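Local coordinates for BDI_3064 protein (Parabacteroides distasonis ATCC 8503, PDB 5Z06), which hydrolyses linear beta-1,2-glucan and beta-1,2-glucooligosaccharides of four or more units from the non-reducing end, releasing sophorose, at residues 74-79 with 380-385; 321-326 with 370-375; 330-335 with 670-675; 363-368 with 429-434; 469-474 with 695-700. All coordinates share one frame; numbering follows the deposited sequence.

Interaction 1 (74-79 with 380-385); sequences PVRGND and VAFFGP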
# COMPACT_ATOMS: atom_id res chain seq x y z
N PRO A 74 7.42 1.23 10.84
CA PRO A 74 6.00 1.54 11.00
C PRO A 74 5.22 1.26 9.74
O PRO A 74 5.72 1.47 8.64
CB PRO A 74 5.98 3.03 11.33
CG PRO A 74 7.29 3.53 10.81
CD PRO A 74 8.25 2.41 11.11
N VAL A 75 4.02 0.74 9.91
CA VAL A 75 3.20 0.41 8.78
C VAL A 75 1.83 0.97 9.09
O VAL A 75 1.28 0.73 10.18
CB VAL A 75 3.13 -1.10 8.56
CG1 VAL A 75 2.26 -1.42 7.36
CG2 VAL A 75 4.52 -1.69 8.36
N ARG A 76 1.29 1.72 8.12
CA ARG A 76 -0.03 2.32 8.24
C ARG A 76 -1.02 1.30 8.79
O ARG A 76 -1.08 0.15 8.32
CB ARG A 76 -0.48 2.82 6.87
CG ARG A 76 -1.90 3.37 6.82
CD ARG A 76 -2.25 3.75 5.39
NE ARG A 76 -1.44 4.87 4.97
CZ ARG A 76 -1.80 6.15 4.95
NH1 ARG A 76 -3.04 6.55 5.28
NH2 ARG A 76 -0.92 7.05 4.56
N GLY A 77 -1.76 1.70 9.82
CA GLY A 77 -2.78 0.84 10.41
C GLY A 77 -2.27 -0.35 11.23
O GLY A 77 -3.10 -1.14 11.71
N ASN A 78 -0.95 -0.47 11.41
CA ASN A 78 -0.36 -1.47 12.31
C ASN A 78 -0.26 -0.78 13.66
O ASN A 78 0.73 -0.10 13.98
CB ASN A 78 1.03 -1.97 11.84
CG ASN A 78 0.96 -2.88 10.63
OD1 ASN A 78 1.68 -3.87 10.56
ND2 ASN A 78 0.14 -2.53 9.65
N ASP A 79 -1.34 -0.90 14.41
CA ASP A 79 -1.56 -0.18 15.66
C ASP A 79 -1.91 -1.10 16.81
O ASP A 79 -1.72 -0.71 17.95
CB ASP A 79 -2.69 0.84 15.48
CG ASP A 79 -2.45 1.76 14.29
OD1 ASP A 79 -1.31 2.27 14.17
OD2 ASP A 79 -3.37 1.97 13.46
N VAL A 380 -14.52 5.20 11.47
CA VAL A 380 -13.28 5.12 12.21
C VAL A 380 -12.60 6.45 11.96
O VAL A 380 -12.42 6.85 10.82
CB VAL A 380 -12.39 3.94 11.71
CG1 VAL A 380 -11.05 3.91 12.44
CG2 VAL A 380 -13.13 2.62 11.88
N ALA A 381 -12.22 7.13 13.04
CA ALA A 381 -11.55 8.41 12.97
C ALA A 381 -10.04 8.17 12.86
O ALA A 381 -9.23 8.61 13.68
CB ALA A 381 -11.91 9.25 14.19
N PHE A 382 -9.67 7.49 11.78
CA PHE A 382 -8.32 7.02 11.59
C PHE A 382 -7.31 8.15 11.47
O PHE A 382 -6.20 8.02 11.96
CB PHE A 382 -8.26 6.15 10.33
CG PHE A 382 -6.93 5.49 10.13
CD1 PHE A 382 -6.43 4.59 11.07
CD2 PHE A 382 -6.18 5.75 8.98
CE1 PHE A 382 -5.22 3.97 10.88
CE2 PHE A 382 -4.96 5.13 8.79
CZ PHE A 382 -4.48 4.24 9.74
N PHE A 383 -7.69 9.24 10.82
CA PHE A 383 -6.82 10.41 10.65
C PHE A 383 -6.85 11.41 11.82
O PHE A 383 -6.18 12.45 11.76
CB PHE A 383 -7.16 11.16 9.35
CG PHE A 383 -6.72 10.46 8.10
CD1 PHE A 383 -5.90 9.32 8.12
CD2 PHE A 383 -7.05 11.01 6.88
CE1 PHE A 383 -5.49 8.74 6.95
CE2 PHE A 383 -6.64 10.43 5.71
CZ PHE A 383 -5.86 9.29 5.75
N GLY A 384 -7.61 11.09 12.85
CA GLY A 384 -7.67 11.90 14.04
C GLY A 384 -9.11 12.17 14.40
O GLY A 384 -10.00 11.98 13.56
N PRO A 385 -9.33 12.64 15.63
CA PRO A 385 -10.69 12.81 16.17
C PRO A 385 -11.53 13.88 15.45
O PRO A 385 -12.74 13.85 15.54
CB PRO A 385 -10.44 13.19 17.64
CG PRO A 385 -9.11 13.91 17.60
CD PRO A 385 -8.30 13.15 16.57

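Interaction 2 (321-326 with 370-375); sequences IATGAS and HFIDGT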
# COMPACT_ATOMS: atom_id res chain seq x y z
N ILE A 321 -12.15 -0.29 6.41
CA ILE A 321 -12.21 -0.04 4.98
C ILE A 321 -12.11 1.44 4.68
O ILE A 321 -12.45 2.28 5.51
CB ILE A 321 -13.42 -0.70 4.29
CG1 ILE A 321 -14.77 -0.15 4.76
CG2 ILE A 321 -13.33 -2.19 4.48
CD1 ILE A 321 -15.34 0.92 3.85
N ALA A 322 -11.55 1.73 3.53
CA ALA A 322 -11.40 3.09 3.04
C ALA A 322 -12.45 3.23 1.94
O ALA A 322 -12.49 2.42 1.02
CB ALA A 322 -10.01 3.33 2.49
N THR A 323 -13.31 4.23 2.07
CA THR A 323 -14.43 4.35 1.18
C THR A 323 -14.04 4.80 -0.21
O THR A 323 -14.64 4.34 -1.17
CB THR A 323 -15.45 5.32 1.76
OG1 THR A 323 -14.77 6.51 2.12
CG2 THR A 323 -16.08 4.70 2.98
N GLY A 324 -13.06 5.69 -0.33
CA GLY A 324 -12.58 6.08 -1.67
C GLY A 324 -11.92 4.95 -2.44
O GLY A 324 -12.25 4.68 -3.60
N ALA A 325 -10.98 4.27 -1.78
CA ALA A 325 -10.35 3.09 -2.32
C ALA A 325 -11.37 2.03 -2.66
O ALA A 325 -11.20 1.24 -3.59
CB ALA A 325 -9.37 2.55 -1.31
N SER A 326 -12.44 1.99 -1.87
CA SER A 326 -13.50 1.04 -2.09
C SER A 326 -14.25 1.31 -3.36
O SER A 326 -14.61 0.39 -4.08
CB SER A 326 -14.45 1.00 -0.89
OG SER A 326 -13.81 0.38 0.19
N HIS A 370 -14.37 8.62 5.44
CA HIS A 370 -13.23 8.07 4.78
C HIS A 370 -13.06 6.62 5.17
O HIS A 370 -12.84 5.76 4.33
CB HIS A 370 -11.99 8.84 5.20
CG HIS A 370 -10.78 8.56 4.39
ND1 HIS A 370 -9.77 9.49 4.28
CD2 HIS A 370 -10.39 7.49 3.66
CE1 HIS A 370 -8.81 8.99 3.52
NE2 HIS A 370 -9.16 7.78 3.12
N PHE A 371 -13.12 6.38 6.48
CA PHE A 371 -12.89 5.08 7.03
C PHE A 371 -14.10 4.59 7.76
O PHE A 371 -14.75 5.35 8.50
CB PHE A 371 -11.70 5.13 7.93
CG PHE A 371 -10.48 5.59 7.24
CD1 PHE A 371 -9.82 4.74 6.35
CD2 PHE A 371 -9.99 6.88 7.44
CE1 PHE A 371 -8.67 5.17 5.69
CE2 PHE A 371 -8.84 7.30 6.80
CZ PHE A 371 -8.16 6.43 5.93
N ILE A 372 -14.42 3.32 7.53
CA ILE A 372 -15.50 2.65 8.21
C ILE A 372 -14.99 1.30 8.70
O ILE A 372 -14.15 0.66 8.04
CB ILE A 372 -16.70 2.45 7.29
CG1 ILE A 372 -16.99 3.73 6.49
CG2 ILE A 372 -17.91 2.01 8.10
CD1 ILE A 372 -18.08 3.60 5.42
N ASP A 373 -15.48 0.89 9.85
CA ASP A 373 -15.19 -0.43 10.35
C ASP A 373 -16.16 -1.34 9.61
O ASP A 373 -17.37 -1.24 9.77
CB ASP A 373 -15.35 -0.49 11.88
CG ASP A 373 -14.97 -1.83 12.47
OD1 ASP A 373 -15.27 -2.88 11.86
OD2 ASP A 373 -14.40 -1.85 13.57
N GLY A 374 -15.59 -2.22 8.78
CA GLY A 374 -16.36 -3.12 7.94
C GLY A 374 -17.24 -4.09 8.69
O GLY A 374 -18.22 -4.56 8.15
N THR A 375 -16.89 -4.39 9.93
CA THR A 375 -17.65 -5.28 10.77
C THR A 375 -18.82 -4.59 11.45
O THR A 375 -19.72 -5.26 11.89
CB THR A 375 -16.77 -5.91 11.87
OG1 THR A 375 -16.27 -4.88 12.74
CG2 THR A 375 -15.58 -6.66 11.26

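Interaction 3 (330-335 with 670-675); sequences IMAIVA and PVTVMI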
# COMPACT_ATOMS: atom_id res chain seq x y z
N ILE A 330 -14.40 -1.28 -6.26
CA ILE A 330 -15.68 -1.56 -6.88
C ILE A 330 -15.54 -1.59 -8.39
O ILE A 330 -16.02 -2.50 -9.05
CB ILE A 330 -16.71 -0.51 -6.39
CG1 ILE A 330 -17.30 -1.00 -5.07
CG2 ILE A 330 -17.78 -0.21 -7.43
CD1 ILE A 330 -18.04 0.07 -4.30
N MET A 331 -14.83 -0.60 -8.91
CA MET A 331 -14.56 -0.50 -10.34
C MET A 331 -13.58 -1.56 -10.82
O MET A 331 -13.81 -2.13 -11.88
CB MET A 331 -14.07 0.90 -10.71
CG MET A 331 -15.17 1.89 -10.44
SD MET A 331 -14.51 3.54 -10.39
CE MET A 331 -14.75 3.91 -12.09
N ALA A 332 -12.57 -1.85 -10.01
CA ALA A 332 -11.68 -2.97 -10.25
C ALA A 332 -12.45 -4.27 -10.29
O ALA A 332 -12.16 -5.15 -11.12
CB ALA A 332 -10.57 -3.05 -9.20
N ILE A 333 -13.44 -4.43 -9.42
CA ILE A 333 -14.22 -5.65 -9.42
C ILE A 333 -15.09 -5.76 -10.68
O ILE A 333 -15.15 -6.82 -11.31
CB ILE A 333 -15.06 -5.82 -8.14
CG1 ILE A 333 -14.16 -6.01 -6.94
CG2 ILE A 333 -15.94 -7.04 -8.27
CD1 ILE A 333 -14.81 -5.76 -5.59
N VAL A 334 -15.71 -4.66 -11.09
CA VAL A 334 -16.47 -4.67 -12.34
C VAL A 334 -15.57 -5.10 -13.51
O VAL A 334 -15.95 -5.98 -14.30
CB VAL A 334 -17.11 -3.31 -12.60
CG1 VAL A 334 -17.63 -3.18 -14.01
CG2 VAL A 334 -18.25 -3.10 -11.62
N ALA A 335 -14.38 -4.50 -13.60
CA ALA A 335 -13.40 -4.87 -14.62
C ALA A 335 -13.09 -6.35 -14.52
O ALA A 335 -13.03 -7.03 -15.53
CB ALA A 335 -12.12 -4.07 -14.46
N PRO A 670 -6.72 1.65 -9.11
CA PRO A 670 -6.55 2.48 -10.29
C PRO A 670 -5.80 1.81 -11.39
O PRO A 670 -6.05 2.09 -12.56
CB PRO A 670 -5.78 3.68 -9.76
CG PRO A 670 -6.43 3.87 -8.43
CD PRO A 670 -6.52 2.45 -7.90
N VAL A 671 -4.90 0.90 -11.03
CA VAL A 671 -4.12 0.21 -12.04
C VAL A 671 -5.05 -0.70 -12.86
O VAL A 671 -5.09 -0.62 -14.09
CB VAL A 671 -2.98 -0.59 -11.41
CG1 VAL A 671 -2.22 -1.39 -12.48
CG2 VAL A 671 -2.05 0.37 -10.65
N THR A 672 -5.82 -1.52 -12.16
CA THR A 672 -6.78 -2.39 -12.85
C THR A 672 -7.72 -1.56 -13.71
O THR A 672 -7.93 -1.86 -14.87
CB THR A 672 -7.58 -3.20 -11.84
OG1 THR A 672 -6.68 -3.96 -11.04
CG2 THR A 672 -8.60 -4.15 -12.53
N VAL A 673 -8.25 -0.50 -13.12
CA VAL A 673 -9.33 0.25 -13.72
C VAL A 673 -8.85 1.02 -14.92
O VAL A 673 -9.49 0.99 -15.96
CB VAL A 673 -9.94 1.22 -12.71
CG1 VAL A 673 -10.87 2.21 -13.41
CG2 VAL A 673 -10.70 0.45 -11.64
N MET A 674 -7.72 1.72 -14.77
CA MET A 674 -7.21 2.52 -15.89
C MET A 674 -6.60 1.65 -16.96
O MET A 674 -6.68 1.98 -18.13
CB MET A 674 -6.23 3.58 -15.39
CG MET A 674 -6.93 4.57 -14.48
SD MET A 674 -8.14 5.52 -15.42
CE MET A 674 -7.34 7.11 -15.46
N ILE A 675 -6.00 0.54 -16.58
CA ILE A 675 -5.63 -0.44 -17.61
C ILE A 675 -6.87 -0.76 -18.40
O ILE A 675 -6.84 -0.68 -19.62
CB ILE A 675 -4.94 -1.70 -17.06
CG1 ILE A 675 -3.50 -1.32 -16.67
CG2 ILE A 675 -4.92 -2.81 -18.12
CD1 ILE A 675 -2.74 -2.38 -15.90

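Interaction 4 (363-368 with 429-434); sequences KFHGAV and NVEWSW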
# COMPACT_ATOMS: atom_id res chain seq x y z
N LYS A 363 -23.98 7.56 7.90
CA LYS A 363 -24.04 8.62 6.91
C LYS A 363 -23.88 9.94 7.63
O LYS A 363 -24.18 10.07 8.82
CB LYS A 363 -25.37 8.64 6.16
CG LYS A 363 -25.75 7.33 5.51
CD LYS A 363 -24.61 6.75 4.70
CE LYS A 363 -25.09 5.58 3.88
NZ LYS A 363 -25.69 4.55 4.77
N PHE A 364 -23.40 10.92 6.88
CA PHE A 364 -23.14 12.27 7.37
C PHE A 364 -23.68 13.18 6.30
O PHE A 364 -23.00 13.47 5.31
CB PHE A 364 -21.65 12.43 7.63
CG PHE A 364 -21.12 11.40 8.59
CD1 PHE A 364 -21.33 11.55 9.97
CD2 PHE A 364 -20.49 10.24 8.11
CE1 PHE A 364 -20.87 10.59 10.85
CE2 PHE A 364 -20.04 9.27 8.98
CZ PHE A 364 -20.22 9.44 10.35
N HIS A 365 -24.95 13.53 6.48
CA HIS A 365 -25.77 14.10 5.42
C HIS A 365 -25.66 13.26 4.12
O HIS A 365 -25.39 13.74 3.00
CB HIS A 365 -25.44 15.59 5.27
CG HIS A 365 -25.97 16.40 6.41
ND1 HIS A 365 -27.28 16.83 6.47
CD2 HIS A 365 -25.42 16.72 7.60
CE1 HIS A 365 -27.48 17.46 7.61
NE2 HIS A 365 -26.37 17.40 8.32
N GLY A 366 -25.84 11.96 4.31
CA GLY A 366 -25.82 11.01 3.20
C GLY A 366 -24.45 10.63 2.67
O GLY A 366 -24.32 9.61 1.97
N ALA A 367 -23.43 11.42 3.01
CA ALA A 367 -22.07 11.11 2.63
C ALA A 367 -21.54 10.07 3.58
O ALA A 367 -22.09 9.86 4.67
CB ALA A 367 -21.19 12.35 2.66
N VAL A 368 -20.44 9.44 3.19
CA VAL A 368 -19.77 8.50 4.05
C VAL A 368 -18.49 9.12 4.55
O VAL A 368 -17.95 10.08 3.98
CB VAL A 368 -19.45 7.14 3.36
CG1 VAL A 368 -20.72 6.40 3.01
CG2 VAL A 368 -18.57 7.31 2.12
N ASN A 429 -29.38 10.14 -1.90
CA ASN A 429 -29.34 10.69 -0.55
C ASN A 429 -28.03 11.29 -0.11
O ASN A 429 -27.97 11.78 1.00
CB ASN A 429 -29.87 9.66 0.46
CG ASN A 429 -31.35 9.41 0.27
OD1 ASN A 429 -32.10 10.35 0.02
ND2 ASN A 429 -31.75 8.17 0.34
N VAL A 430 -27.01 11.29 -0.96
CA VAL A 430 -25.79 12.02 -0.62
C VAL A 430 -26.13 13.51 -0.72
O VAL A 430 -26.34 14.05 -1.82
CB VAL A 430 -24.59 11.73 -1.54
CG1 VAL A 430 -23.39 12.54 -1.08
CG2 VAL A 430 -24.25 10.26 -1.55
N GLU A 431 -26.19 14.17 0.42
CA GLU A 431 -26.52 15.60 0.44
C GLU A 431 -25.29 16.45 0.10
O GLU A 431 -24.70 17.09 0.97
CB GLU A 431 -27.10 16.01 1.78
CG GLU A 431 -28.32 15.21 2.19
CD GLU A 431 -28.61 15.33 3.68
OE1 GLU A 431 -28.46 16.45 4.22
OE2 GLU A 431 -28.99 14.30 4.29
N TRP A 432 -24.92 16.45 -1.18
CA TRP A 432 -23.77 17.22 -1.66
C TRP A 432 -23.86 18.69 -1.24
O TRP A 432 -22.88 19.27 -0.77
CB TRP A 432 -23.62 17.13 -3.19
CG TRP A 432 -23.52 15.73 -3.71
CD1 TRP A 432 -24.51 15.01 -4.26
CD2 TRP A 432 -22.37 14.89 -3.70
NE1 TRP A 432 -24.06 13.77 -4.62
CE2 TRP A 432 -22.74 13.66 -4.27
CE3 TRP A 432 -21.06 15.04 -3.26
CZ2 TRP A 432 -21.87 12.60 -4.39
CZ3 TRP A 432 -20.19 13.99 -3.40
CH2 TRP A 432 -20.61 12.78 -3.95
N SER A 433 -25.04 19.27 -1.39
CA SER A 433 -25.30 20.67 -1.06
C SER A 433 -24.99 21.01 0.37
O SER A 433 -24.53 22.10 0.64
CB SER A 433 -26.75 21.05 -1.37
OG SER A 433 -27.64 20.11 -0.81
N TRP A 434 -25.23 20.06 1.28
CA TRP A 434 -24.87 20.22 2.66
C TRP A 434 -23.40 20.58 2.81
O TRP A 434 -23.06 21.41 3.63
CB TRP A 434 -25.12 18.94 3.45
CG TRP A 434 -24.66 19.07 4.85
CD1 TRP A 434 -23.47 18.63 5.36
CD2 TRP A 434 -25.32 19.78 5.91
NE1 TRP A 434 -23.37 18.99 6.68
CE2 TRP A 434 -24.49 19.69 7.05
CE3 TRP A 434 -26.54 20.46 6.01
CZ2 TRP A 434 -24.84 20.25 8.29
CZ3 TRP A 434 -26.90 21.00 7.24
CH2 TRP A 434 -26.04 20.91 8.35

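Interaction 5 (469-474 with 695-700); sequences TYMLAI and KGIQKI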
# COMPACT_ATOMS: atom_id res chain seq x y z
N THR A 469 -15.58 15.04 -7.13
CA THR A 469 -16.37 15.53 -6.00
C THR A 469 -17.33 16.64 -6.44
O THR A 469 -18.52 16.65 -6.09
CB THR A 469 -15.46 16.02 -4.86
OG1 THR A 469 -14.36 15.11 -4.69
CG2 THR A 469 -16.25 16.13 -3.58
N TYR A 470 -16.81 17.56 -7.24
CA TYR A 470 -17.67 18.60 -7.82
C TYR A 470 -18.57 18.03 -8.88
O TYR A 470 -19.73 18.37 -8.95
CB TYR A 470 -16.85 19.75 -8.39
CG TYR A 470 -16.41 20.70 -7.32
CD1 TYR A 470 -15.21 20.50 -6.65
CD2 TYR A 470 -17.21 21.78 -6.96
CE1 TYR A 470 -14.81 21.38 -5.68
CE2 TYR A 470 -16.82 22.66 -5.98
CZ TYR A 470 -15.62 22.45 -5.34
OH TYR A 470 -15.25 23.33 -4.36
N MET A 471 -18.04 17.13 -9.69
CA MET A 471 -18.83 16.52 -10.74
C MET A 471 -20.03 15.87 -10.11
O MET A 471 -21.16 16.17 -10.49
CB MET A 471 -18.04 15.50 -11.51
CG MET A 471 -16.95 16.10 -12.36
SD MET A 471 -17.61 16.82 -13.86
CE MET A 471 -16.48 18.19 -13.94
N LEU A 472 -19.79 15.00 -9.14
CA LEU A 472 -20.88 14.22 -8.56
C LEU A 472 -21.82 15.09 -7.78
O LEU A 472 -23.03 14.88 -7.85
CB LEU A 472 -20.38 13.05 -7.73
CG LEU A 472 -19.79 11.95 -8.62
CD1 LEU A 472 -19.02 10.93 -7.78
CD2 LEU A 472 -20.87 11.21 -9.39
N ALA A 473 -21.28 16.08 -7.08
CA ALA A 473 -22.10 17.06 -6.39
C ALA A 473 -23.10 17.72 -7.32
O ALA A 473 -24.23 17.89 -6.95
CB ALA A 473 -21.25 18.10 -5.69
N ILE A 474 -22.65 18.07 -8.51
CA ILE A 474 -23.46 18.71 -9.54
C ILE A 474 -24.41 17.70 -10.24
O ILE A 474 -25.47 18.08 -10.77
CB ILE A 474 -22.50 19.38 -10.56
CG1 ILE A 474 -21.71 20.52 -9.89
CG2 ILE A 474 -23.23 19.94 -11.79
CD1 ILE A 474 -20.47 20.96 -10.65
N LYS A 695 -26.32 14.42 -17.42
CA LYS A 695 -26.92 15.72 -17.10
C LYS A 695 -25.94 16.71 -16.48
O LYS A 695 -25.94 17.88 -16.84
CB LYS A 695 -28.16 15.61 -16.19
CG LYS A 695 -29.48 15.70 -16.93
CD LYS A 695 -29.70 14.47 -17.83
CE LYS A 695 -31.15 14.26 -18.25
NZ LYS A 695 -31.55 12.82 -18.10
N GLY A 696 -25.13 16.25 -15.54
CA GLY A 696 -24.21 17.12 -14.83
C GLY A 696 -23.14 17.66 -15.75
O GLY A 696 -22.80 18.84 -15.69
N ILE A 697 -22.63 16.78 -16.62
CA ILE A 697 -21.63 17.15 -17.62
C ILE A 697 -22.21 18.20 -18.56
O ILE A 697 -21.54 19.21 -18.84
CB ILE A 697 -21.18 15.93 -18.45
CG1 ILE A 697 -20.39 14.93 -17.58
CG2 ILE A 697 -20.37 16.33 -19.68
CD1 ILE A 697 -18.99 15.35 -17.22
N GLN A 698 -23.42 17.94 -19.06
CA GLN A 698 -24.12 18.90 -19.93
C GLN A 698 -24.17 20.25 -19.24
O GLN A 698 -23.80 21.26 -19.82
CB GLN A 698 -25.55 18.47 -20.24
CG GLN A 698 -25.70 17.35 -21.26
CD GLN A 698 -27.16 16.88 -21.41
OE1 GLN A 698 -28.10 17.53 -20.92
NE2 GLN A 698 -27.34 15.75 -22.08
N LYS A 699 -24.64 20.24 -18.00
CA LYS A 699 -24.80 21.47 -17.25
C LYS A 699 -23.49 22.20 -17.10
O LYS A 699 -23.46 23.42 -17.21
CB LYS A 699 -25.38 21.20 -15.86
CG LYS A 699 -26.84 20.83 -15.85
CD LYS A 699 -27.27 20.55 -14.42
CE LYS A 699 -28.72 20.11 -14.37
NZ LYS A 699 -29.05 19.84 -12.96
N ILE A 700 -22.40 21.48 -16.83
CA ILE A 700 -21.13 22.15 -16.59
C ILE A 700 -20.62 22.71 -17.90
O ILE A 700 -20.20 23.86 -17.95
CB ILE A 700 -20.08 21.23 -15.94
CG1 ILE A 700 -20.51 20.85 -14.52
CG2 ILE A 700 -18.74 21.96 -15.87
CD1 ILE A 700 -19.83 19.61 -13.98

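Interaction 1 (74-79 with 380-385)
Phe-382 meets the turn at Gly-77 with the rim of its ring, and within these two segments the atoms it meets are a backbone amide, a carboxylate and a methylene; outside them Phe-371 meets it edge-to-face and Met-320 touches it. Its CZ lies 3.7 Å from Gly-77 N and its CE1 3.8 Å from Asp-79 OD2, both near the ring plane, while Arg-76 CG comes up 4.0 Å from CZ. No hydrogen bond crosses between the segments. With CG anti to the backbone N (chi1 -174°), the ring extends toward a type II turn, Val-75 to Asn-78, whose glycine has positive phi. Phe-383 meets Arg-76 at ring CE1, 3.7 Å from NH1, the ring and guanidinium planes standing 71° apart. The charged ends are held elsewhere: Arg-76 forms salt bridges to Asp-592 and Glu-312, with glycerol weakly bound at NH1, and Asp-79 to Lys-153 and Arg-317. Asn-78 ND2 bonds back to Arg-76 O at 3.2 Å. A serine at Phe-382 would probably open a gap beside Gly-77 and leave the Asp-79 carboxylate and the CG methylene of Arg-76 without the ring edge between them. The arrangement is loop-to-loop docking: the turn after strand 65-71, in the N-terminal beta region, packs on the loop after strand 371-373 of the helical domain, which is probably the (alpha/alpha)6 barrel of GH144 enzymes.

Interaction 2 (321-326 with 370-375)
Ile-321 pairs with Ile-372 as an antiparallel hydrogen-bonded pair: Ile-321 N gives a 2.7 Å bond to Ile-372 O, and Ile-372 N returns one of 3.0 Å to Ile-321 O. Their side chains lie alongside each other and point the same way. Ile-321 CG1 sits between its backbone N and carbonyl carbon (chi1 65°), and CD1 rests 4.0 Å from Ile-372 CB. Ala-322, opposite Phe-371 in a non-hydrogen-bonded pair, turns its methyl to the other face of the sheet, 3.9 Å from Phe-371 CE1. It is also the N-cap, and its carbonyl O takes both Ser-326 N and Ser-326 OG, which arrive from opposite faces of the carbonyl plane. Thr-323 begins the helix while still tied to the strand, its N bonding to His-370 O at 2.8 Å with an N-H...O angle of 165°. Its OG1 has Ser-369 O as its main partner, and the Thr-323 and Ile-372 side chains cross at about a right angle, CG2 meeting CD1. Strand 320-322 thus runs straight into helix 323-338, pinned to strand 371-373 in a two-stranded sheet, with Glu-394 of helix 392-408 against Thr-323 and His-370.

Interaction 3 (330-335 with 670-675)
Val-673 has the most surface buried here, and it touches the facing helix through one methyl. CG2 sits 3.5 Å from Met-331 CB and 3.4 Å from Ala-332 N, so a branch of the valine lies directly against the backbone of that helix. CG1 is anti to the backbone N (chi1 168°), which leaves CG2 as the branch turned across the interface. Thr-672, one residue earlier, brings its carbon side: CB lies 4.0 Å from Ala-332 CB, and CG2 is equally far from Ala-335 CB. Its hydroxyl is committed away from this contact, OG1 bonding to Gln-292 O. Ala-332 is the third of the group, flanked by both Thr-672 and Val-673.

The small alanines permit a close approach, with segment axes 8.3 Å apart at their nearest and Ala-332 CA 5.3 Å from Val-673 CA. The N-to-C directions diverge by 50°. All five touching residues are buried, no hydrogen bond crosses the interface, and the contact is apolar packing with no polar side-chain atom used. Helix 665-680 is kinked at 670-671, where the N atoms of Pro-670 and Val-671 have no bond to the preceding turn.

This is helix-helix packing inside the helical domain, consistent with the alpha-helical barrel of this family, and it joins helix 323-338 to helix 665-680. Around the pair, helix 284-297 packs on helix 665-680 through Val-671, Thr-672 and Ile-675. Helix 323-338 is in turn backed by helix 344-360, reached by Ile-330 and Ile-333, and by helix 392-408, which meets Ile-330, Met-331 and Val-334.

Interaction 4 (363-368 with 429-434)
Glu-431 N donates to His-365 O at 2.7 Å, joining the 429-434 loop to a type I' beta turn, Phe-364 to Ala-367, and the backbones come close enough that Gly-366 CA and Val-430 CA are 4.0 Å apart. This contact ties the loop between helix 344-360 and strand 371-373 to the loop following helix 414-428. The turn is closed by bonds in both directions between Phe-364 and Ala-367. His-365, at its corner, is held on two sides. At its edge, ND1 gives a 2.6 Å hydrogen bond to Glu-431 OE1 with an N-H...O angle of 154°, nearly in the ring plane. The carboxylate stands perpendicular to the ring, and OE1 is approached from above the carboxylate plane. Over one face lies Trp-434, whose five-membered ring stacks face to face with the imidazole, centroids 3.5 Å apart and planes at 12°. With chi1 at 176° the indole of Trp-434 swings away from its own backbone N and lies over the imidazole. Trp-448 adds an edge-to-face contact to both rings. A serine in place of Trp-434 would probably bare that face of the imidazole, leaving His-365 with Glu-431 alone to fix its rotation. Gly-366 has no room for a side chain: a CB would clash with Asn-429 O. Instead its CA-H points at that oxygen, with Gly-366 CA to Asn-429 O at 3.2 Å.

Interaction 5 (469-474 with 695-700)
Ile-700 and Met-471 meet at the tight part of a helix-on-helix crossing, in which the C-terminal helix 691-702 packs over helix 467-475 of the helical region. The segment axes approach to 9.0 Å at 105°. Ile-700 CD1 is the shared point, 3.6 Å from Met-471 SD and also 3.6 Å from Ile-474 CD1. The methionine chain is bent at chi2 (-78°), which brings SD against CD1 of Ile-700, the two side chains crossing at about a right angle. Ile-697 adds a looser touch, its CD1 reaching Met-471 SD at 3.9 Å. Tyr-486 of helix 485-490 packs on Met-471, Ile-474 and Ile-700 together.

The other part of the crossing is slacker. Lys-695 and Gln-698 belong to the solvent side of helix 691-702 and touch nothing across the contact; Lys-699, also exposed, gives up little surface to it. No hydrogen bond links the two segments, and the contact rests mainly on side-chain carbons and the sulfur of Met-471. At the point where the backbones run closest, Gly-696 CA is 5.6 Å from Ile-474 CA, and Gly-696 O lies 4.1 Å from Ile-474 CG2.

In the fold
Interaction 1 ties the N-terminal beta region to the helical one; the other four lie within the helical region. Loop 380-385 of interaction 1 touches interaction 2 directly, through Phe-382 and Phe-383 against Phe-371 and His-370; the centres of interactions 1 and 2 lie about 12 Å apart. Interactions 2 and 3 share helix 323-338, with centres about 17 Å apart, while interaction 4 meets interaction 2 where Val-368 packs on Thr-323. Trp-432 of interaction 4 lies on Ala-473 of interaction 5, about 16 Å away between centres. Along the chain, interaction 3 spans most of the helical domain, from 330 to 675, and crosses interaction 5, which packs the C-terminal helix 691-702 onto helix 467-475.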